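Local atomic coordinates of DNA polymerase (Pyrobaculum calidifontis, PDB entry 5MDN), a protein that probably catalyses DNA synthesis, adding deoxyribonucleotides from their triphosphates to a growing DNA strand with release of diphosphate. Residues F285-V290 / R613-G618; V416-F421 / K591-V596. One frame throughout, in Å; residues are numbered along the deposited sequence.

How the contacts relate
Contacts 1 and 2 illustrate how a polymerase sheet can be held to the exonuclease part of the same chain, here with a few side-chain bonds between the two contacts. Their centres lie about 14 Å apart. Segment 591-596 turns at Glu594 from the five-stranded sheet containing 416-420 into the four-stranded sheet whose edge is strand 614-617, so both contacts reach this second sheet. Two polar links join them directly: Glu287 OE2 forms a salt bridge with Lys591 NZ at 3.2 Å, and Asp615 OD1 probably hydrogen-bonds to Tyr593 OH at 3.1 Å. Neither contact belongs to the magnesium sites, at Asp7 and Asp363 or at Asp169 and Asp236.

Contact 1: F285-V290 / R613-G618; sequences FPEIKV and RIDIVG
Asp615 meets the loop 285-290 through its methylene rather than its carboxylate: its CB lies 3.7 Å from Glu287 CB and also packs against Glu287 O. With chi1 at 53° the carboxylate swings off to one side, where OD1 bonds to Tyr593 OH, and leaves the methylene against the loop. The next residue supplies the polar link, Ile616 N donating to Glu287 O at 3.1 Å with a fairly straight N-H...O angle of 162°. The donor approaches slightly tilted from the carbonyl plane. Beyond the backbone, Ile616 lies obliquely across the aliphatic part of Lys289. Its CB is 4.1 Å from Lys289 CB, while its two methyls, CG2 and CD1, both touch Lys289 CD. Val617 rests its CG2 methyl against Pro286 O, at 4.0 Å. Asp615 and Val617 make their backbone bonds to Gly607 and Tyr605 of the neighbouring strand 605-609, whereas Ile616 N, between them, is directed at the loop. This is a connection between helices 278-282 and 293-299 of the exonuclease region docked, by one backbone bond and the packing of Glu287 and Lys289 on Asp615 and Ile616, on the edge strand of an antiparallel polymerase sheet.

Contact 2: V416-F421 / K591-V596; sequences VLVLDF and KDYERV
Val416 and Tyr593 form a hydrogen-bonded antiparallel pair in which each backbone serves the other. Val416 N donates to Tyr593 O at 3.0 Å, and Tyr593 N returns a bond to Val416 O at 2.8 Å, arriving almost in line with the carbonyl (C=O...N angle 169°). Two residues on, Val418 N reaches Lys591 O at 2.9 Å, in the carbonyl plane and nearly straight at 171°. The reverse bond, Lys591 N to Val418 O, is weak at 3.5 Å. Lys591 O also receives a CA-H...O contact from Leu417, whose own backbone bonds to Val566. Strand 416-420 thus lies between 563-567 and the edge strand 588-593 in the antiparallel palm sheet of a family B polymerase, running into motif A at Asp420 and Phe421. On the side carrying Val418 and Tyr593, the Tyr593 ring takes Val418 CG2 at its edge, 3.6 Å from CE2, while Lys591 CB lies over a ring face, offset to the rim. A chi1 of -69° lays the ring alongside both, and its OH is bonded by Asp615 OD1. On the side carrying Leu417 and Asp592, these side chains cross obliquely, bringing Leu417 CD2 to the carboxylate, 3.6 Å from Asp592 CG; both carboxylate oxygens are hydrogen-bonded elsewhere, and OD2 has long, weak ion pairs with Arg610 and Lys568. Past the corner at Glu594, the side chains of Val596 and Val416 cross at about a right angle, Val596 CG2 lying 3.9 Å from Val416 CB.

Contact 1: F285-V290 / R613-G618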
ATOM      1  N   PHE A 285      -1.087  -2.871   6.218  1.00 67.44           N
ATOM      2  CA  PHE A 285      -1.661  -3.563   7.369  1.00 66.24           C
ATOM      3  C   PHE A 285      -0.776  -3.377   8.595  1.00 63.53           C
ATOM      4  O   PHE A 285       0.343  -3.908   8.643  1.00 61.99           O
ATOM      5  CB  PHE A 285      -1.849  -5.055   7.077  1.00 66.64           C
ATOM      6  CG  PHE A 285      -2.719  -5.339   5.885  1.00 69.70           C
ATOM      7  CD1 PHE A 285      -3.804  -4.529   5.592  1.00 73.42           C
ATOM      8  CD2 PHE A 285      -2.465  -6.429   5.072  1.00 71.29           C
ATOM      9  CE1 PHE A 285      -4.609  -4.795   4.501  1.00 72.31           C
ATOM     10  CE2 PHE A 285      -3.266  -6.699   3.977  1.00 71.79           C
ATOM     11  CZ  PHE A 285      -4.340  -5.881   3.694  1.00 70.80           C
ATOM     12  N   PRO A 286      -1.235  -2.641   9.610  1.00 65.44           N
ATOM     13  CA  PRO A 286      -0.390  -2.368  10.778  1.00 66.10           C
ATOM     14  C   PRO A 286      -0.279  -3.519  11.766  1.00 67.93           C
ATOM     15  O   PRO A 286       0.463  -3.393  12.748  1.00 65.67           O
ATOM     16  CB  PRO A 286      -1.093  -1.168  11.420  1.00 66.46           C
ATOM     17  CG  PRO A 286      -2.534  -1.402  11.114  1.00 64.69           C
ATOM     18  CD  PRO A 286      -2.561  -2.002   9.728  1.00 63.95           C
ATOM     19  N   GLU A 287      -0.992  -4.626  11.551  1.00 66.42           N
ATOM     20  CA  GLU A 287      -0.996  -5.727  12.509  1.00 66.47           C
ATOM     21  C   GLU A 287       0.180  -6.687  12.340  1.00 65.89           C
ATOM     22  O   GLU A 287       0.540  -7.372  13.304  1.00 67.31           O
ATOM     23  CB  GLU A 287      -2.304  -6.515  12.394  1.00 67.36           C
ATOM     24  CG  GLU A 287      -3.563  -5.663  12.422  1.00 70.97           C
ATOM     25  CD  GLU A 287      -4.299  -5.683  11.095  1.00 75.15           C
ATOM     26  OE1 GLU A 287      -3.753  -5.157  10.103  1.00 78.03           O
ATOM     27  OE2 GLU A 287      -5.417  -6.236  11.038  1.00 73.58           O
ATOM     28  N   ILE A 288       0.783  -6.755  11.151  1.00 63.65           N
ATOM     29  CA  ILE A 288       1.603  -7.911  10.799  1.00 65.62           C
ATOM     30  C   ILE A 288       3.025  -7.781  11.345  1.00 70.84           C
ATOM     31  O   ILE A 288       3.626  -8.774  11.772  1.00 79.88           O
ATOM     32  CB  ILE A 288       1.595  -8.105   9.272  1.00 65.26           C
ATOM     33  CG1 ILE A 288       0.158  -8.220   8.747  1.00 64.51           C
ATOM     34  CG2 ILE A 288       2.426  -9.322   8.886  1.00 66.92           C
ATOM     35  CD1 ILE A 288      -0.314  -9.643   8.521  1.00 63.32           C
ATOM     36  N   LYS A 289       3.589  -6.569  11.311  1.00 77.10           N
ATOM     37  CA  LYS A 289       4.845  -6.219  11.978  1.00 78.13           C
ATOM     38  C   LYS A 289       6.093  -6.771  11.287  1.00 76.68           C
ATOM     39  O   LYS A 289       7.194  -6.253  11.503  1.00 78.24           O
ATOM     40  CB  LYS A 289       4.807  -6.664  13.449  1.00 79.77           C
ATOM     41  CG  LYS A 289       5.924  -7.601  13.889  1.00 83.90           C
ATOM     42  CD  LYS A 289       6.766  -6.962  14.981  1.00 87.59           C
ATOM     43  CE  LYS A 289       7.985  -7.807  15.301  1.00 87.31           C
ATOM     44  NZ  LYS A 289       8.835  -7.185  16.354  1.00 85.99           N
ATOM     45  N   VAL A 290       5.946  -7.783  10.431  1.00 75.72           N
ATOM     46  CA  VAL A 290       7.113  -8.381   9.788  1.00 74.82           C
ATOM     47  C   VAL A 290       6.928  -8.419   8.274  1.00 73.81           C
ATOM     48  O   VAL A 290       7.806  -7.973   7.526  1.00 77.04           O
ATOM     49  CB  VAL A 290       7.397  -9.786  10.351  1.00 76.25           C
ATOM     50  CG1 VAL A 290       6.102 -10.566  10.539  1.00 76.44           C
ATOM     51  CG2 VAL A 290       8.363 -10.531   9.440  1.00 75.81           C
ATOM     52  N   ARG A 613      -4.067 -16.237  16.841  1.00 63.73           N
ATOM     53  CA  ARG A 613      -3.129 -15.357  16.156  1.00 65.15           C
ATOM     54  C   ARG A 613      -2.761 -14.166  17.032  1.00 67.25           C
ATOM     55  O   ARG A 613      -3.633 -13.509  17.610  1.00 70.27           O
ATOM     56  CB  ARG A 613      -3.724 -14.865  14.837  1.00 65.06           C
ATOM     57  CG  ARG A 613      -3.738 -15.892  13.721  1.00 66.47           C
ATOM     58  CD  ARG A 613      -4.338 -15.287  12.466  1.00 65.09           C
ATOM     59  NE  ARG A 613      -5.721 -14.869  12.686  1.00 65.29           N
ATOM     60  CZ  ARG A 613      -6.320 -13.880  12.031  1.00 61.98           C
ATOM     61  NH1 ARG A 613      -5.659 -13.199  11.104  1.00 63.77           N
ATOM     62  NH2 ARG A 613      -7.582 -13.573  12.300  1.00 59.31           N
ATOM     63  N   ILE A 614      -1.470 -13.899  17.136  1.00 67.71           N
ATOM     64  CA  ILE A 614      -0.965 -12.681  17.759  1.00 66.31           C
ATOM     65  C   ILE A 614      -0.763 -11.634  16.669  1.00 63.07           C
ATOM     66  O   ILE A 614      -0.278 -11.946  15.574  1.00 62.70           O
ATOM     67  CB  ILE A 614       0.347 -12.951  18.527  1.00 68.20           C
ATOM     68  CG1 ILE A 614       0.112 -13.799  19.787  1.00 70.31           C
ATOM     69  CG2 ILE A 614       1.052 -11.651  18.897  1.00 69.30           C
ATOM     70  CD1 ILE A 614       0.019 -15.294  19.527  1.00 71.87           C
ATOM     71  N   ASP A 615      -1.128 -10.387  16.961  1.00 63.26           N
ATOM     72  CA  ASP A 615      -0.755  -9.265  16.114  1.00 65.10           C
ATOM     73  C   ASP A 615      -0.143  -8.164  16.967  1.00 62.92           C
ATOM     74  O   ASP A 615      -0.478  -8.002  18.143  1.00 60.97           O
ATOM     75  CB  ASP A 615      -1.950  -8.730  15.286  1.00 65.85           C
ATOM     76  CG  ASP A 615      -3.173  -8.388  16.133  1.00 65.67           C
ATOM     77  OD1 ASP A 615      -3.032  -7.995  17.310  1.00 68.96           O
ATOM     78  OD2 ASP A 615      -4.298  -8.503  15.600  1.00 64.77           O
ATOM     79  N   ILE A 616       0.782  -7.425  16.363  1.00 70.87           N
ATOM     80  CA  ILE A 616       1.651  -6.504  17.086  1.00 69.02           C
ATOM     81  C   ILE A 616       1.567  -5.143  16.413  1.00 69.00           C
ATOM     82  O   ILE A 616       1.746  -5.036  15.195  1.00 66.59           O
ATOM     83  CB  ILE A 616       3.108  -7.005  17.123  1.00 65.51           C
ATOM     84  CG1 ILE A 616       3.177  -8.384  17.785  1.00 63.75           C
ATOM     85  CG2 ILE A 616       3.993  -6.014  17.861  1.00 66.14           C
ATOM     86  CD1 ILE A 616       4.539  -9.034  17.721  1.00 64.44           C
ATOM     87  N   VAL A 617       1.296  -4.107  17.202  1.00 65.86           N
ATOM     88  CA  VAL A 617       1.093  -2.755  16.697  1.00 69.24           C
ATOM     89  C   VAL A 617       2.120  -1.843  17.349  1.00 70.85           C
ATOM     90  O   VAL A 617       2.314  -1.893  18.569  1.00 74.56           O
ATOM     91  CB  VAL A 617      -0.337  -2.252  16.975  1.00 69.19           C
ATOM     92  CG1 VAL A 617      -0.506  -0.823  16.469  1.00 71.66           C
ATOM     93  CG2 VAL A 617      -1.360  -3.176  16.338  1.00 67.93           C
ATOM     94  N   GLY A 618       2.772  -1.015  16.540  1.00 76.06           N
ATOM     95  CA  GLY A 618       3.855  -0.182  17.017  1.00 78.46           C
ATOM     96  C   GLY A 618       5.218  -0.842  16.872  1.00 84.43           C
ATOM     97  O   GLY A 618       5.350  -2.060  16.764  1.00 85.28           O
TER

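Contact 2: V416-F421 / K591-V596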
ATOM      1  N   VAL A 416     -10.462  -8.115  25.921  1.00 65.77           N
ATOM      2  CA  VAL A 416     -10.521  -6.717  25.512  1.00 64.25           C
ATOM      3  C   VAL A 416     -11.160  -6.634  24.135  1.00 62.25           C
ATOM      4  O   VAL A 416     -10.785  -7.384  23.226  1.00 61.50           O
ATOM      5  CB  VAL A 416      -9.123  -6.069  25.498  1.00 64.04           C
ATOM      6  CG1 VAL A 416      -9.193  -4.647  24.964  1.00 63.87           C
ATOM      7  CG2 VAL A 416      -8.509  -6.095  26.890  1.00 66.08           C
ATOM      8  N   LEU A 417     -12.123  -5.727  23.982  1.00 61.03           N
ATOM      9  CA  LEU A 417     -12.736  -5.425  22.697  1.00 61.35           C
ATOM     10  C   LEU A 417     -12.232  -4.080  22.192  1.00 60.68           C
ATOM     11  O   LEU A 417     -12.154  -3.107  22.952  1.00 56.82           O
ATOM     12  CB  LEU A 417     -14.266  -5.396  22.802  1.00 63.69           C
ATOM     13  CG  LEU A 417     -14.977  -6.676  23.242  1.00 64.85           C
ATOM     14  CD1 LEU A 417     -16.486  -6.492  23.169  1.00 66.91           C
ATOM     15  CD2 LEU A 417     -14.538  -7.848  22.385  1.00 63.72           C
ATOM     16  N   VAL A 418     -11.891  -4.029  20.907  1.00 64.27           N
ATOM     17  CA  VAL A 418     -11.491  -2.795  20.242  1.00 63.77           C
ATOM     18  C   VAL A 418     -12.660  -2.312  19.393  1.00 62.98           C
ATOM     19  O   VAL A 418     -13.112  -3.017  18.483  1.00 61.25           O
ATOM     20  CB  VAL A 418     -10.231  -3.000  19.386  1.00 63.39           C
ATOM     21  CG1 VAL A 418      -9.864  -1.708  18.670  1.00 63.66           C
ATOM     22  CG2 VAL A 418      -9.080  -3.481  20.254  1.00 63.67           C
ATOM     23  N   LEU A 419     -13.147  -1.110  19.685  1.00 60.31           N
ATOM     24  CA  LEU A 419     -14.285  -0.536  18.982  1.00 60.03           C
ATOM     25  C   LEU A 419     -13.788   0.437  17.921  1.00 59.58           C
ATOM     26  O   LEU A 419     -12.982   1.326  18.214  1.00 54.90           O
ATOM     27  CB  LEU A 419     -15.229   0.169  19.957  1.00 60.85           C
ATOM     28  CG  LEU A 419     -15.870  -0.731  21.019  1.00 61.48           C
ATOM     29  CD1 LEU A 419     -16.563   0.089  22.097  1.00 61.89           C
ATOM     30  CD2 LEU A 419     -16.841  -1.707  20.376  1.00 62.14           C
ATOM     31  N   ASP A 420     -14.276   0.268  16.696  1.00 57.95           N
ATOM     32  CA  ASP A 420     -13.847   1.076  15.562  1.00 59.80           C
ATOM     33  C   ASP A 420     -14.662   2.364  15.510  1.00 58.80           C
ATOM     34  O   ASP A 420     -15.895   2.321  15.446  1.00 59.35           O
ATOM     35  CB  ASP A 420     -13.996   0.292  14.258  1.00 62.99           C
ATOM     36  CG  ASP A 420     -13.249   0.932  13.103  1.00 66.41           C
ATOM     37  OD1 ASP A 420     -12.625   1.994  13.308  1.00 64.25           O
ATOM     38  OD2 ASP A 420     -13.296   0.375  11.986  1.00 71.89           O
ATOM     39  N   PHE A 421     -13.971   3.505  15.540  1.00 58.89           N
ATOM     40  CA  PHE A 421     -14.600   4.818  15.464  1.00 62.81           C
ATOM     41  C   PHE A 421     -14.271   5.551  14.166  1.00 67.08           C
ATOM     42  O   PHE A 421     -14.375   6.780  14.110  1.00 69.52           O
ATOM     43  CB  PHE A 421     -14.191   5.671  16.667  1.00 62.15           C
ATOM     44  CG  PHE A 421     -15.082   5.503  17.865  1.00 62.48           C
ATOM     45  CD1 PHE A 421     -14.872   4.469  18.760  1.00 63.56           C
ATOM     46  CD2 PHE A 421     -16.119   6.390  18.105  1.00 62.10           C
ATOM     47  CE1 PHE A 421     -15.682   4.314  19.866  1.00 63.04           C
ATOM     48  CE2 PHE A 421     -16.934   6.240  19.211  1.00 62.46           C
ATOM     49  CZ  PHE A 421     -16.714   5.200  20.092  1.00 63.26           C
ATOM     50  N   LYS A 591     -11.638  -5.767  16.926  1.00 68.40           N
ATOM     51  CA  LYS A 591     -10.867  -6.915  17.378  1.00 64.84           C
ATOM     52  C   LYS A 591     -11.409  -7.410  18.710  1.00 61.12           C
ATOM     53  O   LYS A 591     -11.800  -6.611  19.566  1.00 61.34           O
ATOM     54  CB  LYS A 591      -9.377  -6.570  17.521  1.00 65.72           C
ATOM     55  CG  LYS A 591      -8.688  -6.221  16.214  1.00 69.84           C
ATOM     56  CD  LYS A 591      -8.584  -7.427  15.297  1.00 73.37           C
ATOM     57  CE  LYS A 591      -8.038  -7.033  13.933  1.00 71.06           C
ATOM     58  NZ  LYS A 591      -6.569  -6.806  13.975  1.00 68.91           N
ATOM     59  N   ASP A 592     -11.429  -8.731  18.878  1.00 61.29           N
ATOM     60  CA  ASP A 592     -11.780  -9.374  20.143  1.00 63.06           C
ATOM     61  C   ASP A 592     -10.528 -10.091  20.637  1.00 58.85           C
ATOM     62  O   ASP A 592     -10.223 -11.202  20.190  1.00 56.53           O
ATOM     63  CB  ASP A 592     -12.953 -10.338  19.970  1.00 67.76           C
ATOM     64  CG  ASP A 592     -13.356 -11.012  21.273  1.00 73.66           C
ATOM     65  OD1 ASP A 592     -12.872 -10.591  22.345  1.00 81.35           O
ATOM     66  OD2 ASP A 592     -14.164 -11.964  21.224  1.00 71.90           O
ATOM     67  N   TYR A 593      -9.810  -9.460  21.560  1.00 61.33           N
ATOM     68  CA  TYR A 593      -8.563 -10.004  22.079  1.00 62.67           C
ATOM     69  C   TYR A 593      -8.817 -10.813  23.346  1.00 65.60           C
ATOM     70  O   TYR A 593      -9.551 -10.373  24.237  1.00 66.53           O
ATOM     71  CB  TYR A 593      -7.568  -8.885  22.375  1.00 59.18           C
ATOM     72  CG  TYR A 593      -7.022  -8.180  21.154  1.00 58.21           C
ATOM     73  CD1 TYR A 593      -6.311  -8.875  20.184  1.00 58.75           C
ATOM     74  CD2 TYR A 593      -7.201  -6.814  20.984  1.00 58.75           C
ATOM     75  CE1 TYR A 593      -5.804  -8.230  19.072  1.00 58.81           C
ATOM     76  CE2 TYR A 593      -6.697  -6.160  19.876  1.00 59.01           C
ATOM     77  CZ  TYR A 593      -6.000  -6.873  18.924  1.00 59.77           C
ATOM     78  OH  TYR A 593      -5.497  -6.225  17.819  1.00 61.73           O
ATOM     79  N   GLU A 594      -8.207 -11.998  23.417  1.00 66.95           N
ATOM     80  CA  GLU A 594      -8.219 -12.759  24.661  1.00 65.65           C
ATOM     81  C   GLU A 594      -7.357 -12.083  25.721  1.00 65.31           C
ATOM     82  O   GLU A 594      -7.715 -12.071  26.905  1.00 64.10           O
ATOM     83  CB  GLU A 594      -7.741 -14.187  24.400  1.00 66.08           C
ATOM     84  CG  GLU A 594      -7.854 -15.116  25.595  1.00 68.30           C
ATOM     85  CD  GLU A 594      -7.491 -16.547  25.248  1.00 70.56           C
ATOM     86  OE1 GLU A 594      -7.322 -16.843  24.046  1.00 74.06           O
ATOM     87  OE2 GLU A 594      -7.375 -17.377  26.175  1.00 72.29           O
ATOM     88  N   ARG A 595      -6.221 -11.520  25.314  1.00 61.73           N
ATOM     89  CA  ARG A 595      -5.336 -10.800  26.218  1.00 62.32           C
ATOM     90  C   ARG A 595      -4.564  -9.756  25.424  1.00 60.26           C
ATOM     91  O   ARG A 595      -4.308  -9.927  24.230  1.00 61.30           O
ATOM     92  CB  ARG A 595      -4.394 -11.764  26.954  1.00 63.64           C
ATOM     93  CG  ARG A 595      -4.113 -11.370  28.397  1.00 64.29           C
ATOM     94  CD  ARG A 595      -3.718 -12.554  29.275  1.00 65.14           C
ATOM     95  NE  ARG A 595      -4.794 -13.534  29.408  1.00 66.80           N
ATOM     96  CZ  ARG A 595      -4.801 -14.736  28.841  1.00 69.67           C
ATOM     97  NH1 ARG A 595      -3.780 -15.133  28.095  1.00 71.10           N
ATOM     98  NH2 ARG A 595      -5.833 -15.548  29.031  1.00 70.88           N
ATOM     99  N   VAL A 596      -4.189  -8.673  26.104  1.00 61.07           N
ATOM    100  CA  VAL A 596      -3.511  -7.535  25.487  1.00 60.61           C
ATOM    101  C   VAL A 596      -2.390  -7.082  26.410  1.00 59.45           C
ATOM    102  O   VAL A 596      -2.540  -7.083  27.636  1.00 56.81           O
ATOM    103  CB  VAL A 596      -4.482  -6.363  25.206  1.00 60.93           C
ATOM    104  CG1 VAL A 596      -3.734  -5.145  24.681  1.00 59.66           C
ATOM    105  CG2 VAL A 596      -5.547  -6.774  24.217  1.00 61.00           C
TER